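Local coordinates for enoyl-CoA hydratase/isomerase (Pseudomonas aeruginosa, PDB 3LAO), which probably adds water across the double bond of an enoyl-CoA, perhaps one with a steroid-derived acyl chain, as a homotrimer of the crotonase family, at residues L108-Q113 and D128-A133; L46-Y51 and G92-W97; A71-M76 and W117-E122; G31-F36 and G66-A71. All coordinates share one frame; numbering follows the deposited sequence.

Contact 1 (L108-Q113 and D128-A133)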
loop_
_atom_site.group_PDB
_atom_site.type_symbol
_atom_site.label_atom_id
_atom_site.label_comp_id
_atom_site.label_asym_id
_atom_site.label_seq_id
_atom_site.Cartn_x
_atom_site.Cartn_y
_atom_site.Cartn_z
ATOM N N LEU B 108 16.308 3.291 11.022
ATOM C CA LEU B 108 17.400 3.596 10.117
ATOM C C LEU B 108 16.989 4.712 9.179
ATOM O O LEU B 108 15.899 4.707 8.627
ATOM C CB LEU B 108 17.775 2.348 9.329
ATOM C CG LEU B 108 18.764 2.518 8.177
ATOM C CD1 LEU B 108 20.097 2.801 8.731
ATOM C CD2 LEU B 108 18.782 1.201 7.492
ATOM N N VAL B 109 17.859 5.691 9.031
ATOM C CA VAL B 109 17.624 6.804 8.152
ATOM C C VAL B 109 18.731 6.705 7.115
ATOM O O VAL B 109 19.864 6.363 7.450
ATOM C CB VAL B 109 17.777 8.136 8.897
ATOM C CG1 VAL B 109 17.924 9.300 7.895
ATOM C CG2 VAL B 109 16.615 8.354 9.836
ATOM N N VAL B 110 18.413 6.985 5.859
ATOM C CA VAL B 110 19.424 6.885 4.849
ATOM C C VAL B 110 19.509 8.139 3.983
ATOM O O VAL B 110 18.476 8.711 3.572
ATOM C CB VAL B 110 19.223 5.625 3.972
ATOM C CG1 VAL B 110 17.908 5.743 3.101
ATOM C CG2 VAL B 110 20.440 5.455 3.101
ATOM N N ALA B 111 20.742 8.554 3.703
ATOM C CA ALA B 111 21.028 9.667 2.777
ATOM C C ALA B 111 21.704 9.170 1.492
ATOM O O ALA B 111 22.722 8.489 1.564
ATOM C CB ALA B 111 21.929 10.704 3.477
ATOM N N VAL B 112 21.164 9.535 0.329
ATOM C CA VAL B 112 21.716 9.099 -0.961
ATOM C C VAL B 112 21.962 10.238 -1.959
ATOM O O VAL B 112 21.166 11.170 -2.079
ATOM C CB VAL B 112 20.777 8.154 -1.704
ATOM C CG1 VAL B 112 20.409 6.944 -0.856
ATOM C CG2 VAL B 112 19.592 8.898 -2.065
ATOM N N GLN B 113 23.020 10.082 -2.740
ATOM C CA GLN B 113 23.419 11.075 -3.732
ATOM C C GLN B 113 24.026 10.430 -4.965
ATOM O O GLN B 113 24.643 9.346 -4.897
ATOM C CB GLN B 113 24.475 12.014 -3.146
ATOM C CG GLN B 113 25.903 11.438 -3.159
ATOM C CD GLN B 113 26.203 10.508 -1.988
ATOM O OE1 GLN B 113 25.376 9.658 -1.610
ATOM N NE2 GLN B 113 27.417 10.641 -1.422
ATOM N N ASP B 128 13.722 3.755 7.185
ATOM C CA ASP B 128 12.500 4.428 7.616
ATOM C C ASP B 128 12.352 5.848 7.115
ATOM O O ASP B 128 11.262 6.363 7.028
ATOM C CB ASP B 128 12.495 4.408 9.112
ATOM C CG ASP B 128 12.657 3.016 9.628
ATOM O OD1 ASP B 128 11.985 2.130 9.066
ATOM O OD2 ASP B 128 13.485 2.798 10.537
ATOM N N ILE B 129 13.469 6.485 6.823
ATOM C CA ILE B 129 13.519 7.814 6.243
ATOM C C ILE B 129 14.637 7.785 5.223
ATOM O O ILE B 129 15.762 7.280 5.498
ATOM C CB ILE B 129 13.927 8.864 7.247
ATOM C CG1 ILE B 129 13.022 8.817 8.495
ATOM C CG2 ILE B 129 13.994 10.234 6.555
ATOM C CD1 ILE B 129 11.594 9.168 8.277
ATOM N N ALA B 130 14.311 8.303 4.043
ATOM C CA ALA B 130 15.229 8.344 2.928
ATOM C C ALA B 130 15.286 9.740 2.352
ATOM O O ALA B 130 14.276 10.287 1.918
ATOM C CB ALA B 130 14.815 7.293 1.823
ATOM N N VAL B 131 16.472 10.318 2.366
ATOM C CA VAL B 131 16.700 11.613 1.770
ATOM C C VAL B 131 17.702 11.548 0.610
ATOM O O VAL B 131 18.786 11.004 0.755
ATOM C CB VAL B 131 17.243 12.567 2.831
ATOM C CG1 VAL B 131 17.655 13.888 2.209
ATOM C CG2 VAL B 131 16.181 12.770 3.906
ATOM N N ALA B 132 17.340 12.142 -0.519
ATOM C CA ALA B 132 18.176 12.138 -1.707
ATOM C C ALA B 132 18.477 13.551 -2.219
ATOM O O ALA B 132 17.639 14.456 -2.147
ATOM C CB ALA B 132 17.518 11.316 -2.822
ATOM N N ALA B 133 19.683 13.710 -2.741
ATOM C CA ALA B 133 20.114 14.918 -3.437
ATOM C C ALA B 133 19.341 15.017 -4.739
ATOM O O ALA B 133 19.155 14.012 -5.426
ATOM C CB ALA B 133 21.621 14.834 -3.730
#
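Val109 and Ile129 lie side by side and point the same way from two parallel strands, Val109 CG2 resting 3.8 Å from Ile129 CB. With chi1 at 164° this methyl lies opposite the carbonyl carbon of Val109, on the side where Ile129 CB stands. On the opposite face of the sheet, Val110 CG1 touches Ala130 CB at 3.7 Å, and Val112 CG2 presses on Ala132 CB at 3.3 Å, a tight fit. In both valines the touching methyl is the one wedged between backbone N and carbonyl carbon. The strands, 12° from exactly parallel, are adjacent in the larger sheet of the crotonase fold, and helix 119-125 lies in the crossover between them. That helix covers the Val110 and Ala130 face through Met124, while Ala200 of helix 196-209 packs on Val109 and Ala111. Backbone bonds fix the register, among them Val110 N to Ile129 O at 2.7 Å and Val131 N to Val110 O at 2.8 Å. At the strand entry Leu108 N reaches Asp128 OD2 at 2.9 Å, on the anti side and 35° out of the carboxylate plane. The same oxygen salt-bridges Arg104, and OD1 takes Trp163 NE1 of a second subunit.

Contact 2 (L46-Y51 and G92-W97)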
loop_
_atom_site.group_PDB
_atom_site.type_symbol
_atom_site.label_atom_id
_atom_site.label_comp_id
_atom_site.label_asym_id
_atom_site.label_seq_id
_atom_site.Cartn_x
_atom_site.Cartn_y
_atom_site.Cartn_z
ATOM N N LEU B 46 27.956 -6.160 9.664
ATOM C CA LEU B 46 28.570 -6.063 11.008
ATOM C C LEU B 46 28.341 -4.726 11.705
ATOM O O LEU B 46 28.118 -4.687 12.907
ATOM C CB LEU B 46 30.062 -6.383 10.983
ATOM C CG LEU B 46 30.396 -7.870 10.863
ATOM C CD1 LEU B 46 31.906 -8.083 10.795
ATOM C CD2 LEU B 46 29.802 -8.705 11.995
ATOM N N ALA B 47 28.441 -3.638 10.943
ATOM C CA ALA B 47 28.091 -2.307 11.412
ATOM C C ALA B 47 26.613 -2.237 11.866
ATOM O O ALA B 47 26.316 -1.633 12.895
ATOM C CB ALA B 47 28.356 -1.275 10.323
HETATM N N MSE B 48 25.696 -2.845 11.117
HETATM C CA MSE B 48 24.306 -2.872 11.581
HETATM C C MSE B 48 24.134 -3.707 12.851
HETATM O O MSE B 48 23.467 -3.283 13.777
HETATM C CB MSE B 48 23.349 -3.357 10.504
HETATM C CG MSE B 48 22.084 -2.529 10.498
HETATM SE SE MSE B 48 22.396 -0.781 9.688
HETATM C CE MSE B 48 22.238 -1.277 7.798
ATOM N N GLY B 49 24.747 -4.887 12.886
ATOM C CA GLY B 49 24.706 -5.725 14.075
ATOM C C GLY B 49 25.190 -4.948 15.294
ATOM O O GLY B 49 24.620 -5.017 16.376
ATOM N N GLU B 50 26.241 -4.173 15.115
ATOM C CA GLU B 50 26.780 -3.437 16.233
ATOM C C GLU B 50 25.848 -2.277 16.689
ATOM O O GLU B 50 25.729 -2.001 17.898
ATOM C CB GLU B 50 28.217 -2.976 15.923
ATOM C CG GLU B 50 28.597 -1.614 16.548
ATOM C CD GLU B 50 30.016 -1.096 16.141
ATOM O OE1 GLU B 50 30.478 -1.376 14.983
ATOM O OE2 GLU B 50 30.646 -0.401 16.999
ATOM N N TYR B 51 25.208 -1.605 15.734
ATOM C CA TYR B 51 24.136 -0.652 16.034
ATOM C C TYR B 51 23.030 -1.336 16.858
ATOM O O TYR B 51 22.629 -0.832 17.891
ATOM C CB TYR B 51 23.535 -0.073 14.743
ATOM C CG TYR B 51 22.199 0.695 14.909
ATOM C CD1 TYR B 51 22.110 1.785 15.750
ATOM C CD2 TYR B 51 21.067 0.346 14.157
ATOM C CE1 TYR B 51 20.910 2.487 15.907
ATOM C CE2 TYR B 51 19.877 1.037 14.285
ATOM C CZ TYR B 51 19.806 2.112 15.169
ATOM O OH TYR B 51 18.646 2.811 15.307
ATOM N N GLY B 92 26.087 -12.463 14.099
ATOM C CA GLY B 92 25.953 -11.117 14.617
ATOM C C GLY B 92 26.154 -9.998 13.592
ATOM O O GLY B 92 26.502 -8.876 13.950
ATOM N N GLY B 93 25.948 -10.298 12.313
ATOM C CA GLY B 93 25.660 -9.251 11.352
ATOM C C GLY B 93 24.152 -9.209 11.215
ATOM O O GLY B 93 23.490 -10.187 11.513
ATOM N N VAL B 94 23.615 -8.085 10.776
ATOM C CA VAL B 94 22.196 -7.957 10.394
ATOM C C VAL B 94 22.158 -7.603 8.903
ATOM O O VAL B 94 22.926 -6.756 8.454
ATOM C CB VAL B 94 21.563 -6.787 11.175
ATOM C CG1 VAL B 94 20.133 -6.532 10.738
ATOM C CG2 VAL B 94 21.669 -7.034 12.685
ATOM N N ASP B 95 21.312 -8.270 8.131
ATOM C CA ASP B 95 21.171 -8.019 6.703
ATOM C C ASP B 95 20.674 -6.584 6.436
ATOM O O ASP B 95 19.577 -6.216 6.843
ATOM C CB ASP B 95 20.199 -9.036 6.118
ATOM C CG ASP B 95 20.027 -8.893 4.620
ATOM O OD1 ASP B 95 20.644 -7.981 4.053
ATOM O OD2 ASP B 95 19.284 -9.692 4.012
ATOM N N PRO B 96 21.520 -5.755 5.805
ATOM C CA PRO B 96 21.149 -4.404 5.394
ATOM C C PRO B 96 19.899 -4.403 4.537
ATOM O O PRO B 96 19.069 -3.525 4.682
ATOM C CB PRO B 96 22.350 -3.964 4.545
ATOM C CG PRO B 96 23.495 -4.678 5.216
ATOM C CD PRO B 96 22.945 -6.031 5.533
ATOM N N TRP B 97 19.793 -5.366 3.636
ATOM C CA TRP B 97 18.631 -5.502 2.801
ATOM C C TRP B 97 17.364 -5.992 3.493
ATOM O O TRP B 97 16.314 -6.072 2.875
ATOM C CB TRP B 97 18.993 -6.349 1.599
ATOM C CG TRP B 97 19.772 -5.459 0.655
ATOM C CD1 TRP B 97 19.262 -4.686 -0.328
ATOM C CD2 TRP B 97 21.173 -5.186 0.694
ATOM N NE1 TRP B 97 20.253 -3.972 -0.938
ATOM C CE2 TRP B 97 21.443 -4.260 -0.326
ATOM C CE3 TRP B 97 22.227 -5.640 1.490
ATOM C CZ2 TRP B 97 22.727 -3.783 -0.587
ATOM C CZ3 TRP B 97 23.495 -5.157 1.246
ATOM C CH2 TRP B 97 23.738 -4.239 0.215
#
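While Val94 packs on Met48 and Gly49 of the helix, the flat group further along its own segment, the Trp97 indole, has Asp95 OD1 at its edge and in its plane; the same oxygen receives a weak bond from Trp97 N at 2.8 Å. Phe36 meets the indole edge-to-face. Across the contact, Val94 CB lies 3.9 Å from CB of Met48, a selenomethionine, and Val94 CG2 sits 3.6 Å from Gly49 CA. That methyl is opposite the carbonyl carbon of Val94 (chi1 175°), which directs it at the helix backbone. The peptide oxygen of Gly92 is approached by two carbons of the helix, Leu46 CD2 at 3.8 Å and Gly49 CA at 3.6 Å. Close approach of the backbones is possible here because Gly49 has no side chain. The terminal methyl of Met48 lies toward Pro96, its CE 4.2 Å from Pro96 CB, but since Met48 was modelled in two conformers this particular touch is doubtful. A glycerol molecule lies near the Val94 side chain. Residues 92-97 thus run along helix 38-53, tied to it by a backbone bond between Val94 and Ala45. Strand 14-19 packs against Leu46 through Arg16, and helix 119-125 closes over Pro96 and Trp97 with Leu123.

Contact 3 (A71-M76 and W117-E122)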
loop_
_atom_site.group_PDB
_atom_site.type_symbol
_atom_site.label_atom_id
_atom_site.label_comp_id
_atom_site.label_asym_id
_atom_site.label_seq_id
_atom_site.Cartn_x
_atom_site.Cartn_y
_atom_site.Cartn_z
ATOM N N ALA B 71 27.059 1.895 -6.978
ATOM C CA ALA B 71 26.899 1.392 -8.345
ATOM C C ALA B 71 26.281 0.003 -8.344
ATOM O O ALA B 71 26.091 -0.596 -9.404
ATOM C CB ALA B 71 28.225 1.384 -9.097
ATOM N N GLY B 72 25.938 -0.503 -7.159
ATOM C CA GLY B 72 25.352 -1.830 -7.039
ATOM C C GLY B 72 26.380 -2.887 -6.641
ATOM O O GLY B 72 27.420 -2.578 -6.076
ATOM N N LEU B 73 26.076 -4.146 -6.923
ATOM C CA LEU B 73 26.993 -5.229 -6.631
ATOM C C LEU B 73 28.194 -5.231 -7.556
ATOM O O LEU B 73 28.096 -4.811 -8.710
ATOM C CB LEU B 73 26.296 -6.558 -6.765
ATOM C CG LEU B 73 25.088 -6.622 -5.876
ATOM C CD1 LEU B 73 24.720 -8.057 -5.749
ATOM C CD2 LEU B 73 25.410 -6.017 -4.522
ATOM N N ASP B 74 29.328 -5.692 -7.023
ATOM C CA ASP B 74 30.531 -5.964 -7.800
ATOM C C ASP B 74 30.425 -7.397 -8.292
ATOM O O ASP B 74 30.940 -8.292 -7.643
ATOM C CB ASP B 74 31.768 -5.831 -6.904
ATOM C CG ASP B 74 33.074 -5.901 -7.682
ATOM O OD1 ASP B 74 33.161 -6.703 -8.633
ATOM O OD2 ASP B 74 34.026 -5.159 -7.340
ATOM N N LEU B 75 29.750 -7.624 -9.421
ATOM C CA LEU B 75 29.494 -8.994 -9.898
ATOM C C LEU B 75 30.768 -9.803 -10.170
ATOM O O LEU B 75 30.809 -11.001 -9.884
ATOM C CB LEU B 75 28.589 -8.996 -11.131
ATOM C CG LEU B 75 27.213 -8.465 -10.766
ATOM C CD1 LEU B 75 26.382 -8.166 -12.003
ATOM C CD2 LEU B 75 26.502 -9.428 -9.815
HETATM N N MSE B 76 31.791 -9.153 -10.724
HETATM C CA MSE B 76 33.084 -9.801 -10.935
HETATM C C MSE B 76 33.669 -10.408 -9.637
HETATM O O MSE B 76 34.032 -11.587 -9.594
HETATM C CB MSE B 76 34.074 -8.831 -11.596
HETATM C CG MSE B 76 33.971 -8.793 -13.124
HETATM SE SE MSE B 76 34.955 -10.253 -14.006
HETATM C CE MSE B 76 34.522 -9.891 -15.872
ATOM N N TRP B 117 22.363 2.426 -8.118
ATOM C CA TRP B 117 22.022 1.321 -9.007
ATOM C C TRP B 117 21.480 0.130 -8.222
ATOM O O TRP B 117 21.926 -0.146 -7.109
ATOM C CB TRP B 117 23.241 0.899 -9.829
ATOM C CG TRP B 117 23.660 1.916 -10.846
ATOM C CD1 TRP B 117 24.892 2.043 -11.419
ATOM C CD2 TRP B 117 22.846 2.951 -11.412
ATOM N NE1 TRP B 117 24.895 3.092 -12.306
ATOM C CE2 TRP B 117 23.652 3.666 -12.320
ATOM C CE3 TRP B 117 21.514 3.341 -11.239
ATOM C CZ2 TRP B 117 23.170 4.749 -13.052
ATOM C CZ3 TRP B 117 21.039 4.418 -11.966
ATOM C CH2 TRP B 117 21.864 5.109 -12.862
ATOM N N THR B 118 20.517 -0.572 -8.812
ATOM C CA THR B 118 20.197 -1.931 -8.397
ATOM C C THR B 118 20.114 -2.039 -6.878
ATOM O O THR B 118 19.061 -1.801 -6.285
ATOM C CB THR B 118 21.238 -2.940 -8.917
ATOM O OG1 THR B 118 22.091 -2.299 -9.874
ATOM C CG2 THR B 118 20.548 -4.126 -9.573
ATOM N N ALA B 119 21.230 -2.399 -6.253
ATOM C CA ALA B 119 21.221 -2.849 -4.866
ATOM C C ALA B 119 21.004 -1.682 -3.908
ATOM O O ALA B 119 20.659 -1.878 -2.743
ATOM C CB ALA B 119 22.516 -3.576 -4.536
ATOM N N GLY B 120 21.208 -0.467 -4.409
ATOM C CA GLY B 120 21.095 0.724 -3.588
ATOM C C GLY B 120 19.656 1.153 -3.384
ATOM O O GLY B 120 19.271 1.571 -2.293
ATOM N N ILE B 121 18.857 1.050 -4.442
ATOM C CA ILE B 121 17.413 1.215 -4.331
ATOM C C ILE B 121 16.850 0.379 -3.186
ATOM O O ILE B 121 16.211 0.906 -2.275
ATOM C CB ILE B 121 16.697 0.825 -5.637
ATOM C CG1 ILE B 121 17.114 1.762 -6.773
ATOM C CG2 ILE B 121 15.189 0.849 -5.447
ATOM C CD1 ILE B 121 16.514 1.401 -8.114
ATOM N N GLU B 122 17.090 -0.927 -3.238
ATOM C CA GLU B 122 16.527 -1.849 -2.260
ATOM C C GLU B 122 17.072 -1.530 -0.887
ATOM O O GLU B 122 16.391 -1.673 0.118
ATOM C CB GLU B 122 16.840 -3.299 -2.631
ATOM C CG GLU B 122 15.570 -4.203 -2.707
ATOM C CD GLU B 122 15.131 -4.757 -1.309
ATOM O OE1 GLU B 122 14.306 -4.099 -0.621
ATOM O OE2 GLU B 122 15.597 -5.856 -0.903
#
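Ala71 and Trp117 bring their CA atoms within 4.9 Å, and Gly72 and Ala119 theirs within 4.8 Å, so a loop and the entry to helix 119-125 meet along a short front. Gly72 adopts a positive phi of 99°, in a region suited to glycine, and Thr118 also has a positive phi of 46° just before helix 119-125. Gly120 N bonds to Trp117 O at 2.8 Å, a turn that leads from strand 115-117 into the helix. Trp117 carries much of the contact. Its CB stands only 3.2 Å from Ala71 O, and the indole, with CG opposite the carbonyl carbon (chi1 -69°), swings so that this oxygen lies at the ring edge and in its plane, 3.5 Å from CD1. Ala71 CB touches the same corner, 4.1 Å from Trp117 CD1. On the helix side, Leu73 CD2 rests against Ala119 CB at 3.8 Å, beside Gly72 CA. A backbone bond between Trp117 and Thr70, the residue before Ala71, ties loop to strand end. In crotonase-family enzymes two backbone amides from such a loop and helix start form the oxyanion hole; here they are probably Leu73 N and Ala119 N, which lie 5.2 Å apart.

Contact 4 (G31-F36 and G66-A71)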
loop_
_atom_site.group_PDB
_atom_site.type_symbol
_atom_site.label_atom_id
_atom_site.label_comp_id
_atom_site.label_asym_id
_atom_site.label_seq_id
_atom_site.Cartn_x
_atom_site.Cartn_y
_atom_site.Cartn_z
ATOM N N GLY B 31 36.272 4.976 -4.485
ATOM C CA GLY B 31 37.147 4.630 -5.591
ATOM C C GLY B 31 36.496 3.690 -6.585
ATOM O O GLY B 31 36.821 3.720 -7.771
ATOM N N LYS B 32 35.569 2.852 -6.133
ATOM C CA LYS B 32 34.816 2.047 -7.087
ATOM C C LYS B 32 33.327 2.415 -7.111
ATOM O O LYS B 32 32.474 1.575 -7.373
ATOM C CB LYS B 32 34.994 0.550 -6.814
ATOM C CG LYS B 32 36.355 0.122 -6.296
ATOM C CD LYS B 32 37.468 0.355 -7.286
ATOM C CE LYS B 32 37.324 -0.564 -8.473
ATOM N NZ LYS B 32 38.508 -0.417 -9.377
ATOM N N ARG B 33 33.006 3.666 -6.825
ATOM C CA ARG B 33 31.596 4.072 -6.791
ATOM C C ARG B 33 30.777 3.280 -5.789
ATOM O O ARG B 33 29.549 3.113 -5.939
ATOM C CB ARG B 33 30.970 3.988 -8.178
ATOM C CG ARG B 33 31.711 4.852 -9.159
ATOM C CD ARG B 33 30.753 5.523 -10.075
ATOM N NE ARG B 33 31.107 6.917 -10.292
ATOM C CZ ARG B 33 31.460 7.422 -11.468
ATOM N NH1 ARG B 33 31.520 6.641 -12.545
ATOM N NH2 ARG B 33 31.754 8.712 -11.560
ATOM N N ASN B 34 31.461 2.816 -4.749
ATOM C CA ASN B 34 30.811 2.031 -3.720
ATOM C C ASN B 34 30.097 0.796 -4.268
ATOM O O ASN B 34 29.050 0.388 -3.718
ATOM C CB ASN B 34 29.848 2.906 -2.899
ATOM C CG ASN B 34 30.603 3.870 -1.974
ATOM O OD1 ASN B 34 30.186 5.021 -1.754
ATOM N ND2 ASN B 34 31.730 3.387 -1.422
ATOM N N ALA B 35 30.634 0.221 -5.352
ATOM C CA ALA B 35 30.205 -1.111 -5.752
ATOM C C ALA B 35 30.461 -2.102 -4.580
ATOM O O ALA B 35 31.499 -2.045 -3.945
ATOM C CB ALA B 35 30.932 -1.543 -7.013
ATOM N N PHE B 36 29.504 -2.971 -4.258
ATOM C CA PHE B 36 29.655 -3.860 -3.099
ATOM C C PHE B 36 30.388 -5.167 -3.455
ATOM O O PHE B 36 29.865 -6.001 -4.211
ATOM C CB PHE B 36 28.296 -4.262 -2.509
ATOM C CG PHE B 36 27.612 -3.192 -1.718
ATOM C CD1 PHE B 36 26.797 -2.241 -2.355
ATOM C CD2 PHE B 36 27.729 -3.157 -0.315
ATOM C CE1 PHE B 36 26.126 -1.249 -1.616
ATOM C CE2 PHE B 36 27.056 -2.180 0.427
ATOM C CZ PHE B 36 26.257 -1.221 -0.229
ATOM N N GLY B 66 31.992 10.028 -0.777
ATOM C CA GLY B 66 32.203 10.206 -2.205
ATOM C C GLY B 66 31.024 10.900 -2.842
ATOM O O GLY B 66 30.254 11.564 -2.157
ATOM N N GLU B 67 30.889 10.735 -4.157
ATOM C CA GLU B 67 29.865 11.421 -4.948
ATOM C C GLU B 67 28.739 10.462 -5.307
ATOM O O GLU B 67 27.735 10.856 -5.893
ATOM C CB GLU B 67 30.486 12.019 -6.225
ATOM C CG GLU B 67 31.483 13.184 -5.973
ATOM C CD GLU B 67 32.368 13.531 -7.186
ATOM O OE1 GLU B 67 33.047 12.621 -7.724
ATOM O OE2 GLU B 67 32.402 14.719 -7.586
ATOM N N HIS B 68 28.905 9.197 -4.946
ATOM C CA HIS B 68 27.975 8.166 -5.379
ATOM C C HIS B 68 27.541 7.226 -4.299
ATOM O O HIS B 68 28.354 6.574 -3.668
ATOM C CB HIS B 68 28.607 7.389 -6.528
ATOM C CG HIS B 68 28.862 8.239 -7.727
ATOM N ND1 HIS B 68 27.846 8.663 -8.562
ATOM C CD2 HIS B 68 30.000 8.806 -8.195
ATOM C CE1 HIS B 68 28.356 9.434 -9.509
ATOM N NE2 HIS B 68 29.660 9.532 -9.312
ATOM N N PHE B 69 26.238 7.133 -4.093
ATOM C CA PHE B 69 25.738 6.209 -3.097
ATOM C C PHE B 69 26.190 4.765 -3.375
ATOM O O PHE B 69 26.946 4.201 -2.583
ATOM C CB PHE B 69 24.233 6.318 -2.945
ATOM C CG PHE B 69 23.699 5.526 -1.790
ATOM C CD1 PHE B 69 23.993 5.902 -0.503
ATOM C CD2 PHE B 69 22.903 4.413 -1.999
ATOM C CE1 PHE B 69 23.522 5.164 0.563
ATOM C CE2 PHE B 69 22.407 3.701 -0.939
ATOM C CZ PHE B 69 22.729 4.072 0.342
ATOM N N THR B 70 25.758 4.167 -4.480
ATOM C CA THR B 70 26.308 2.860 -4.870
ATOM C C THR B 70 26.052 2.497 -6.329
ATOM O O THR B 70 24.967 2.753 -6.851
ATOM C CB THR B 70 25.806 1.692 -3.988
ATOM O OG1 THR B 70 26.446 0.485 -4.404
ATOM C CG2 THR B 70 24.334 1.497 -4.156
ATOM N N ALA B 71 27.059 1.895 -6.978
ATOM C CA ALA B 71 26.899 1.392 -8.345
ATOM C C ALA B 71 26.281 0.003 -8.344
ATOM O O ALA B 71 26.091 -0.596 -9.404
ATOM C CB ALA B 71 28.225 1.384 -9.097
#
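Arg33 lies alongside His68 from CD to its tip. At its root, CB lies 3.9 Å from Ala71 CB. Bends at chi2 and chi3 then carry the chain over the imidazole, where CD makes a CH-pi contact, 4.1 Å from the centroid of the His68 ring and offset toward its rim. NE follows over the same face and comes very close, 3.0 Å from His68 CD2. CZ has His68 NE2 as its nearest ring atom, and at the tip NH2 approaches His68 NE2 to 3.2 Å. The guanidinium stands at 79° to the imidazole, nearly upright on it, so its edge rather than its flat side addresses the ring. The loops concerned leave strands 22-27 and 59-64, parallel neighbours in the main sheet of the crotonase fold, and they are joined by backbone as well as side chains. Ala71 N donates to Arg33 O at 3.0 Å, a rather bent bond with an angle of 135° at the hydrogen. From the neighbouring pair, Thr70 OG1 gives a 2.7 Å bond to Asn34 O, coming from above the carbonyl plane, 44° out of it. Gly72 N also bonds to this hydroxyl oxygen. Phe36 crosses Thr70 at about a right angle, with CE1 3.3 Å from Thr70 OG1. Asn34 places its CB 3.2 Å from Phe69 O. Helix 38-53 packs on Phe36 through Leu41 and Leu44, while Thr115 of strand 115-117 lies against His68.

In the fold
Along the chain, contact 4 closes before contact 3 opens, and the two share Ala71; their centres are 9 Å apart, the shortest such separation here. Contact 2 interleaves with both. Contact 1, in the main sheet, follows contacts 4 and 2 and crosses contact 3; its centre is about 15 Å from that of contact 4. Gln113 links these two by a probable hydrogen bond from Phe69 N to Gln113 O. Contact 2, centred about 18 Å from the centres of contacts 1 and 3, reaches contact 3 through Trp97 NE1 and Ala119 O. Contacts 3 and 4 lie on the same side of the chain's centre, where the loops after strands 22-27 and 59-64 meet the start of helix 119-125, consistent with a crotonase active-site region.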